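Local atomic coordinates of probable transcriptional regulator (Pseudomonas aeruginosa, PDB entry 2ESN), a protein that is probably a LysR-type transcriptional regulator, pairing an N-terminal DNA-binding helix-turn-helix domain with a C-terminal domain that probably binds a small-molecule effector. Residues C[104-109]-C[135-140]; C[176-181]-C[276-281]; C[186-191]-C[245-250]. One frame throughout, in Å; residues are numbered along the deposited sequence.

Interaction 1. Residues C[104-109]-C[135-140]; sequences VFAATD and VNAERK
Val135 O is approached by two groups of the neighbouring strand. The backbone N-H of Ala107 gives it a hydrogen bond, 3.0 Å from Ala107 N to Val135 O, and the CA-H of Ala106 adds a weaker contact, with Ala106 CA 3.6 Å from Val135 O. One peptide earlier, Val135 N donates to Phe105 O at 2.9 Å, with an angle of 151° at the hydrogen. The two backbone hydrogen bonds of Val135 thus bracket Ala106, its partner in a parallel bridge. The side chain of Val135 leans on strand 102-107: with chi1 at -61°, CG2 sits between the backbone N and the carbonyl carbon, 3.5 Å from Phe105 O and 4.0 Å from Ala106 CA. The other methyl, Val135 CG1, lies 4.3 Å from CG1 of Val104, two residues before Ala106. These are the two strands of a beta-alpha-beta unit, 102-107 and 131-136, joined by helix 109-126, in the periplasmic-binding-protein-like domain of a LysR regulator. Thr108 occupies the N-cap of that helix, and both carboxylate oxygens of Asp109 take backbone N-H groups, of Val236 and Leu237. Beyond the bridge the strands part. CB of Ala106 still meets CB of Ala137 at 3.9 Å, and a water donates to Ala107 O from 3.1 Å while accepting only weakly from Ala137 N. Asn136 N turns to another chain, donating to Asn210 OD1 of the second subunit. The Phe105 ring leads away from the 135-140 segment and meets the ring of Phe153.

Interaction 2. Residues C[176-181]-C[276-281]; sequences DRYVVV and PPYVLR
Tyr278 leaves its strand through CB on the same face as Asp176, and chi1 of 67° places CG between the backbone N and the carbonyl carbon, laying the ring alongside the aspartate. CG and CD1 pass Asp176 O, CD1 at 3.4 Å. CD1 also touches Tyr178 CE1 at 3.6 Å; the two rings meet obliquely, their planes 76° apart. Tyr278 CE1 is 3.6 Å from Arg177 O, which lies at the edge of the ring near its plane, while Asp176 CA sits over one face. CE1 and CZ of Tyr278 then run beside Asp176 CB. At the tip OH donates to Asp176 OD2, but 2.4 Å from Tyr278 OH to Asp176 OD2 is doubtfully short. The backbones form an antiparallel hydrogen-bonded pair: Asp176 N to Tyr278 O and Tyr278 N to Asp176 O, both 2.9 Å. Strands 168-183 and 278-285 probably are the two crossover strands that link the subdomains of a LysR effector-binding domain. Tyr278 OH also bonds Tyr110 OH, and Asp176 OD2 takes the N-H of His255. Tyr178 OH bonds Tyr157 OH. Past the pair a water bridges the diverging segments, accepting from Tyr178 N and donating to Pro276 O.

Interaction 3. Residues C[186-191]-C[245-250]; sequences HPRLAG and STDFLL
His186 reaches across to Asp247 with one ring nitrogen and braces its own turn with the other. His186 NE2 donates to the backbone Asp247 O at 2.7 Å; the acceptor lies near the ring plane, the bond is somewhat bent, 142° at the hydrogen, and NE2 comes in from the side of the C=O, tilted a little from the carbonyl plane. On the far side of the ring ND1 accepts from Arg188 N at 3.1 Å, a straighter bond. The ring stands between these partners because CG is anti to the backbone N, chi1 -175°. His186 to Leu189 form a type I beta turn, whose closing bond, Leu189 N to His186 O, is weak, so the histidine side chain supplies a second brace. Pro187 CD lies over one face of the ring, toward its rim, and is 3.2 Å from Asp247 OD1. Arg188 NH2 passes beside Asp247 CB and forms a long salt bridge with Asp247 OD2 at 3.6 Å, the two planar groups 79° apart. The stronger partner of Arg188 is Glu201, whose OE2 forms a salt bridge with NE. In the 245-250 segment, Thr246 OG1 accepts from Phe248 N at 3.1 Å, an ST turn, and donates to Leu242 O, while Asp247 N reaches Gln124 OE1 of the second subunit. Beside the histidine, Leu249 CD2 packs against His186 CD2 at 4.1 Å and Leu189 CD1 at 4.3 Å. The contact thus ties the loop after strand 168-183 to the turn leading into strand 249-253. With NE2 a hydrogen-bond donor and ND1 an acceptor of the Arg188 N-H, the pattern is consistent with a neutral ring carrying its hydrogen on NE2.

All three contacts draw on the same mixed sheet. Interaction 1, partly buried and about 8 Å from the centre of the chain, is parallel backbone pairing with small apolar side chains. Interaction 2, a surface contact about 19 Å from it between centres, is antiparallel and relies on tyrosine rings and a carboxylate where the chain probably crosses between subdomains. Interaction 3, farthest out but partly buried, has no strand pairing; a histidine and a long salt bridge hold a loop. Nested within the chain loop closed by interaction 2, it meets it through neighbouring strands 168-183 and 249-253: Val181 N is 2.9 Å from Leu250 O, a probable hydrogen bond. Interactions 1 and 3 touch the second subunit, unlike interaction 2.

Interaction 1. Residues C[104-109]-C[135-140]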
loop_
_atom_site.group_PDB
_atom_site.type_symbol
_atom_site.label_atom_id
_atom_site.label_comp_id
_atom_site.label_asym_id
_atom_site.label_seq_id
_atom_site.Cartn_x
_atom_site.Cartn_y
_atom_site.Cartn_z
ATOM N N VAL C 104 9.706 16.840 10.171
ATOM C CA VAL C 104 8.517 16.540 9.333
ATOM C C VAL C 104 7.308 16.526 10.251
ATOM O O VAL C 104 7.303 15.818 11.249
ATOM C CB VAL C 104 8.617 15.201 8.545
ATOM C CG1 VAL C 104 7.311 14.929 7.676
ATOM C CG2 VAL C 104 9.877 15.172 7.667
ATOM N N PHE C 105 6.348 17.409 9.968
ATOM C CA PHE C 105 5.153 17.507 10.782
ATOM C C PHE C 105 3.950 17.177 9.902
ATOM O O PHE C 105 3.939 17.517 8.732
ATOM C CB PHE C 105 4.926 18.954 11.320
ATOM C CG PHE C 105 5.872 19.398 12.404
ATOM C CD1 PHE C 105 5.406 19.584 13.682
ATOM C CD2 PHE C 105 7.190 19.733 12.117
ATOM C CE1 PHE C 105 6.261 20.056 14.721
ATOM C CE2 PHE C 105 8.056 20.267 13.137
ATOM C CZ PHE C 105 7.572 20.387 14.441
ATOM N N ALA C 106 2.959 16.521 10.506
ATOM C CA ALA C 106 1.668 16.216 9.919
ATOM C C ALA C 106 0.859 17.333 10.430
ATOM O O ALA C 106 0.936 17.676 11.608
ATOM C CB ALA C 106 1.102 14.940 10.499
ATOM N N ALA C 107 0.078 17.944 9.559
ATOM C CA ALA C 107 -0.467 19.278 9.952
ATOM C C ALA C 107 -1.697 19.578 9.166
ATOM O O ALA C 107 -2.018 18.821 8.212
ATOM C CB ALA C 107 0.579 20.359 9.690
ATOM N N THR C 108 -2.385 20.657 9.563
ATOM C CA THR C 108 -3.439 21.189 8.713
ATOM C C THR C 108 -3.077 22.639 8.276
ATOM O O THR C 108 -2.078 23.166 8.738
ATOM C CB THR C 108 -4.776 21.193 9.455
ATOM O OG1 THR C 108 -4.652 21.981 10.633
ATOM C CG2 THR C 108 -5.195 19.762 9.815
ATOM N N ASP C 109 -3.893 23.282 7.429
ATOM C CA ASP C 109 -3.662 24.689 7.180
ATOM C C ASP C 109 -3.778 25.475 8.498
ATOM O O ASP C 109 -2.989 26.345 8.749
ATOM C CB ASP C 109 -4.552 25.233 6.049
ATOM C CG ASP C 109 -5.877 25.751 6.548
ATOM O OD1 ASP C 109 -6.494 25.045 7.383
ATOM O OD2 ASP C 109 -6.247 26.875 6.146
ATOM N N VAL C 135 3.192 18.158 6.021
ATOM C CA VAL C 135 2.493 17.306 5.063
ATOM C C VAL C 135 1.035 17.231 5.452
ATOM O O VAL C 135 0.691 17.296 6.654
ATOM C CB VAL C 135 3.131 15.845 4.985
ATOM C CG1 VAL C 135 4.573 15.915 4.531
ATOM C CG2 VAL C 135 3.046 15.083 6.319
ATOM N N ASN C 136 0.161 17.112 4.452
ATOM C CA ASN C 136 -1.258 16.805 4.719
ATOM C C ASN C 136 -1.333 15.305 4.982
ATOM O O ASN C 136 -1.093 14.528 4.086
ATOM C CB ASN C 136 -2.143 17.082 3.473
ATOM C CG ASN C 136 -2.372 18.581 3.207
ATOM O OD1 ASN C 136 -2.473 19.415 4.138
ATOM N ND2 ASN C 136 -2.460 18.923 1.913
ATOM N N ALA C 137 -1.581 14.890 6.203
ATOM C CA ALA C 137 -1.721 13.477 6.461
ATOM C C ALA C 137 -3.198 13.031 6.336
ATOM O O ALA C 137 -4.126 13.850 6.538
ATOM C CB ALA C 137 -1.208 13.168 7.860
ATOM N N GLU C 138 -3.422 11.723 6.110
ATOM C CA GLU C 138 -4.792 11.220 5.880
ATOM C C GLU C 138 -5.632 11.201 7.154
ATOM O O GLU C 138 -6.866 11.260 7.083
ATOM C CB GLU C 138 -4.781 9.875 5.125
ATOM C CG GLU C 138 -4.003 9.941 3.776
ATOM C CD GLU C 138 -4.906 9.918 2.506
ATOM O OE1 GLU C 138 -6.067 9.429 2.582
ATOM O OE2 GLU C 138 -4.459 10.380 1.416
ATOM N N ARG C 139 -4.978 11.185 8.312
ATOM C CA ARG C 139 -5.673 11.432 9.581
ATOM C C ARG C 139 -4.825 12.249 10.536
ATOM O O ARG C 139 -3.620 12.385 10.312
ATOM C CB ARG C 139 -6.062 10.124 10.260
ATOM C CG ARG C 139 -4.897 9.152 10.429
ATOM C CD ARG C 139 -5.416 7.718 10.545
ATOM N NE ARG C 139 -5.756 7.409 11.928
ATOM C CZ ARG C 139 -6.713 6.560 12.304
ATOM N NH1 ARG C 139 -7.448 5.922 11.387
ATOM N NH2 ARG C 139 -6.936 6.356 13.607
ATOM N N LYS C 140 -5.456 12.775 11.591
ATOM C CA LYS C 140 -4.762 13.586 12.615
ATOM C C LYS C 140 -3.522 12.874 13.191
ATOM O O LYS C 140 -2.451 13.448 13.319
ATOM C CB LYS C 140 -5.683 13.970 13.759
ATOM C CG LYS C 140 -4.942 14.769 14.840
ATOM C CD LYS C 140 -5.831 15.689 15.662
ATOM C CE LYS C 140 -6.914 14.947 16.432
ATOM N NZ LYS C 140 -6.564 14.604 17.853
HETATM O O HOH W 1 -2.655 15.961 9.318
#

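Interaction 2. Residues C[176-181]-C[276-281]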
loop_
_atom_site.group_PDB
_atom_site.type_symbol
_atom_site.label_atom_id
_atom_site.label_comp_id
_atom_site.label_asym_id
_atom_site.label_seq_id
_atom_site.Cartn_x
_atom_site.Cartn_y
_atom_site.Cartn_z
ATOM N N ASP C 176 -7.024 28.209 22.778
ATOM C CA ASP C 176 -7.837 29.247 22.101
ATOM C C ASP C 176 -9.332 28.841 22.176
ATOM O O ASP C 176 -9.674 27.784 22.712
ATOM C CB ASP C 176 -7.377 29.388 20.622
ATOM C CG ASP C 176 -7.907 30.654 19.886
ATOM O OD1 ASP C 176 -8.059 31.781 20.442
ATOM O OD2 ASP C 176 -8.062 30.507 18.669
ATOM N N ARG C 177 -10.209 29.668 21.623
ATOM C CA ARG C 177 -11.616 29.314 21.516
ATOM C C ARG C 177 -12.147 29.487 20.082
ATOM O O ARG C 177 -11.486 30.115 19.215
ATOM C CB ARG C 177 -12.413 30.163 22.508
ATOM C CG ARG C 177 -12.182 31.684 22.368
ATOM C CD ARG C 177 -12.934 32.438 23.478
ATOM N NE ARG C 177 -13.290 33.808 23.054
ATOM C CZ ARG C 177 -12.514 34.890 23.205
ATOM N NH1 ARG C 177 -11.297 34.817 23.769
ATOM N NH2 ARG C 177 -12.953 36.062 22.757
ATOM N N TYR C 178 -13.304 28.888 19.833
ATOM C CA TYR C 178 -14.066 29.088 18.597
ATOM C C TYR C 178 -14.985 30.305 18.686
ATOM O O TYR C 178 -15.476 30.637 19.771
ATOM C CB TYR C 178 -14.933 27.888 18.283
ATOM C CG TYR C 178 -14.186 26.778 17.587
ATOM C CD1 TYR C 178 -13.236 26.028 18.276
ATOM C CD2 TYR C 178 -14.423 26.475 16.237
ATOM C CE1 TYR C 178 -12.496 25.017 17.623
ATOM C CE2 TYR C 178 -13.740 25.446 15.583
ATOM C CZ TYR C 178 -12.771 24.725 16.285
ATOM O OH TYR C 178 -12.049 23.727 15.665
ATOM N N VAL C 179 -15.182 30.972 17.538
ATOM C CA VAL C 179 -16.123 32.037 17.424
ATOM C C VAL C 179 -16.913 31.807 16.126
ATOM O O VAL C 179 -16.536 30.968 15.356
ATOM C CB VAL C 179 -15.437 33.434 17.428
ATOM C CG1 VAL C 179 -14.819 33.735 18.780
ATOM C CG2 VAL C 179 -14.392 33.599 16.258
ATOM N N VAL C 180 -18.028 32.525 15.964
ATOM C CA VAL C 180 -18.916 32.513 14.801
ATOM C C VAL C 180 -18.511 33.761 14.034
ATOM O O VAL C 180 -18.407 34.851 14.606
ATOM C CB VAL C 180 -20.412 32.568 15.206
ATOM C CG1 VAL C 180 -21.326 32.676 13.961
ATOM C CG2 VAL C 180 -20.770 31.279 15.971
ATOM N N VAL C 181 -18.278 33.547 12.740
ATOM C CA VAL C 181 -17.826 34.520 11.823
ATOM C C VAL C 181 -18.905 34.674 10.768
ATOM O O VAL C 181 -19.481 33.679 10.352
ATOM C CB VAL C 181 -16.515 33.937 11.166
ATOM C CG1 VAL C 181 -16.164 34.660 9.935
ATOM C CG2 VAL C 181 -15.339 33.866 12.216
ATOM N N PRO C 276 -16.380 23.969 24.294
ATOM C CA PRO C 276 -15.074 23.965 24.995
ATOM C C PRO C 276 -13.935 24.695 24.243
ATOM O O PRO C 276 -13.874 24.621 23.009
ATOM C CB PRO C 276 -14.722 22.473 25.125
ATOM C CG PRO C 276 -15.928 21.661 24.638
ATOM C CD PRO C 276 -17.013 22.628 24.220
ATOM N N PRO C 277 -13.038 25.368 24.993
ATOM C CA PRO C 277 -11.821 25.934 24.484
ATOM C C PRO C 277 -11.122 24.758 23.882
ATOM O O PRO C 277 -11.380 23.621 24.281
ATOM C CB PRO C 277 -11.061 26.388 25.750
ATOM C CG PRO C 277 -12.190 26.680 26.761
ATOM C CD PRO C 277 -13.169 25.552 26.458
ATOM N N TYR C 278 -10.307 25.003 22.875
ATOM C CA TYR C 278 -9.462 23.949 22.348
ATOM C C TYR C 278 -8.037 24.206 22.793
ATOM O O TYR C 278 -7.635 25.348 23.149
ATOM C CB TYR C 278 -9.593 23.834 20.821
ATOM C CG TYR C 278 -9.048 25.018 20.057
ATOM C CD1 TYR C 278 -9.862 26.121 19.747
ATOM C CD2 TYR C 278 -7.710 25.041 19.633
ATOM C CE1 TYR C 278 -9.346 27.218 19.008
ATOM C CE2 TYR C 278 -7.184 26.120 18.904
ATOM C CZ TYR C 278 -7.996 27.228 18.606
ATOM O OH TYR C 278 -7.455 28.299 17.901
ATOM N N VAL C 279 -7.267 23.135 22.814
ATOM C CA VAL C 279 -5.870 23.234 23.141
ATOM C C VAL C 279 -5.156 22.510 22.032
ATOM O O VAL C 279 -5.435 21.312 21.824
ATOM C CB VAL C 279 -5.558 22.600 24.542
ATOM C CG1 VAL C 279 -4.075 22.680 24.848
ATOM C CG2 VAL C 279 -6.330 23.349 25.615
ATOM N N LEU C 280 -4.305 23.234 21.288
ATOM C CA LEU C 280 -3.561 22.630 20.160
ATOM C C LEU C 280 -2.365 21.886 20.745
ATOM O O LEU C 280 -1.790 22.327 21.725
ATOM C CB LEU C 280 -3.055 23.679 19.154
ATOM C CG LEU C 280 -4.091 24.457 18.323
ATOM C CD1 LEU C 280 -3.357 25.268 17.268
ATOM C CD2 LEU C 280 -5.086 23.517 17.632
ATOM N N ARG C 281 -2.002 20.766 20.160
ATOM C CA ARG C 281 -0.940 19.986 20.746
ATOM C C ARG C 281 0.002 19.389 19.757
ATOM O O ARG C 281 -0.227 19.345 18.552
ATOM C CB ARG C 281 -1.458 18.929 21.752
ATOM C CG ARG C 281 -2.731 18.298 21.373
ATOM C CD ARG C 281 -3.583 18.072 22.598
ATOM N NE ARG C 281 -2.899 17.250 23.568
ATOM C CZ ARG C 281 -3.347 16.999 24.793
ATOM N NH1 ARG C 281 -4.511 17.533 25.197
ATOM N NH2 ARG C 281 -2.641 16.207 25.601
HETATM O O HOH W 2 -14.090 27.367 22.031
#

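Interaction 3. Residues C[186-191]-C[245-250]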
loop_
_atom_site.group_PDB
_atom_site.type_symbol
_atom_site.label_atom_id
_atom_site.label_comp_id
_atom_site.label_asym_id
_atom_site.label_seq_id
_atom_site.Cartn_x
_atom_site.Cartn_y
_atom_site.Cartn_z
ATOM N N HIS C 186 -23.815 41.330 7.237
ATOM C CA HIS C 186 -24.640 40.175 6.892
ATOM C C HIS C 186 -26.100 40.693 6.877
ATOM O O HIS C 186 -26.479 41.437 7.785
ATOM C CB HIS C 186 -24.443 39.122 7.977
ATOM C CG HIS C 186 -25.134 37.813 7.693
ATOM N ND1 HIS C 186 -26.500 37.638 7.806
ATOM C CD2 HIS C 186 -24.633 36.618 7.309
ATOM C CE1 HIS C 186 -26.812 36.398 7.446
ATOM N NE2 HIS C 186 -25.694 35.751 7.168
ATOM N N PRO C 187 -26.930 40.281 5.877
ATOM C CA PRO C 187 -28.266 40.920 5.818
ATOM C C PRO C 187 -29.142 40.700 7.041
ATOM O O PRO C 187 -30.064 41.484 7.238
ATOM C CB PRO C 187 -28.902 40.383 4.517
ATOM C CG PRO C 187 -28.145 39.063 4.200
ATOM C CD PRO C 187 -26.721 39.284 4.807
ATOM N N ARG C 188 -28.830 39.715 7.892
ATOM C CA ARG C 188 -29.755 39.328 8.946
ATOM C C ARG C 188 -29.131 39.361 10.320
ATOM O O ARG C 188 -29.763 38.968 11.287
ATOM C CB ARG C 188 -30.371 37.954 8.660
ATOM C CG ARG C 188 -31.364 37.887 7.515
ATOM C CD ARG C 188 -31.740 36.439 7.002
ATOM N NE ARG C 188 -30.583 35.690 6.454
ATOM C CZ ARG C 188 -30.201 35.737 5.184
ATOM N NH1 ARG C 188 -30.846 36.510 4.303
ATOM N NH2 ARG C 188 -29.162 35.028 4.775
ATOM N N LEU C 189 -27.902 39.861 10.453
ATOM C CA LEU C 189 -27.325 39.962 11.756
ATOM C C LEU C 189 -27.277 41.392 12.155
ATOM O O LEU C 189 -26.482 42.166 11.615
ATOM C CB LEU C 189 -25.935 39.339 11.816
ATOM C CG LEU C 189 -25.758 37.868 11.429
ATOM C CD1 LEU C 189 -24.340 37.442 11.687
ATOM C CD2 LEU C 189 -26.755 36.943 12.169
ATOM N N ALA C 190 -28.091 41.748 13.126
ATOM C CA ALA C 190 -28.116 43.137 13.611
ATOM C C ALA C 190 -27.148 43.222 14.796
ATOM O O ALA C 190 -26.547 44.288 15.070
ATOM C CB ALA C 190 -29.518 43.569 13.980
ATOM N N GLY C 191 -26.955 42.080 15.449
ATOM C CA GLY C 191 -25.742 41.817 16.190
ATOM C C GLY C 191 -25.417 40.342 16.274
ATOM O O GLY C 191 -25.686 39.557 15.341
ATOM N N SER C 245 -17.574 36.551 1.667
ATOM C CA SER C 245 -18.277 36.755 0.396
ATOM C C SER C 245 -19.682 36.125 0.327
ATOM O O SER C 245 -20.289 36.188 -0.711
ATOM C CB SER C 245 -17.460 36.289 -0.817
ATOM O OG SER C 245 -16.395 37.218 -1.061
ATOM N N THR C 246 -20.228 35.641 1.434
ATOM C CA THR C 246 -21.551 35.060 1.404
ATOM C C THR C 246 -22.294 35.316 2.680
ATOM O O THR C 246 -21.752 35.935 3.661
ATOM C CB THR C 246 -21.457 33.513 1.256
ATOM O OG1 THR C 246 -20.740 33.042 2.395
ATOM C CG2 THR C 246 -20.733 33.084 -0.026
ATOM N N ASP C 247 -23.529 34.777 2.718
ATOM C CA ASP C 247 -24.290 34.889 3.937
ATOM C C ASP C 247 -23.999 33.720 4.852
ATOM O O ASP C 247 -24.583 33.627 5.958
ATOM C CB ASP C 247 -25.807 35.031 3.670
ATOM C CG ASP C 247 -26.108 36.270 2.821
ATOM O OD1 ASP C 247 -25.264 37.196 2.822
ATOM O OD2 ASP C 247 -27.129 36.307 2.128
ATOM N N PHE C 248 -23.046 32.883 4.443
ATOM C CA PHE C 248 -22.769 31.703 5.264
ATOM C C PHE C 248 -22.091 32.026 6.548
ATOM O O PHE C 248 -21.213 32.893 6.591
ATOM C CB PHE C 248 -21.953 30.671 4.502
ATOM C CG PHE C 248 -22.535 30.282 3.160
ATOM C CD1 PHE C 248 -21.720 29.729 2.214
ATOM C CD2 PHE C 248 -23.889 30.413 2.866
ATOM C CE1 PHE C 248 -22.193 29.320 0.973
ATOM C CE2 PHE C 248 -24.409 30.012 1.595
ATOM C CZ PHE C 248 -23.566 29.454 0.662
ATOM N N LEU C 249 -22.411 31.257 7.591
ATOM C CA LEU C 249 -21.726 31.378 8.835
ATOM C C LEU C 249 -20.615 30.309 8.964
ATOM O O LEU C 249 -20.732 29.211 8.389
ATOM C CB LEU C 249 -22.742 31.245 9.960
ATOM C CG LEU C 249 -23.894 32.293 9.959
ATOM C CD1 LEU C 249 -24.710 32.143 11.227
ATOM C CD2 LEU C 249 -23.305 33.704 9.912
ATOM N N LEU C 250 -19.555 30.623 9.714
ATOM C CA LEU C 250 -18.454 29.718 9.890
ATOM C C LEU C 250 -18.109 29.743 11.357
ATOM O O LEU C 250 -18.012 30.811 11.940
ATOM C CB LEU C 250 -17.238 30.131 9.030
ATOM C CG LEU C 250 -15.865 29.492 9.390
ATOM C CD1 LEU C 250 -15.820 27.997 8.959
ATOM C CD2 LEU C 250 -14.703 30.255 8.718
#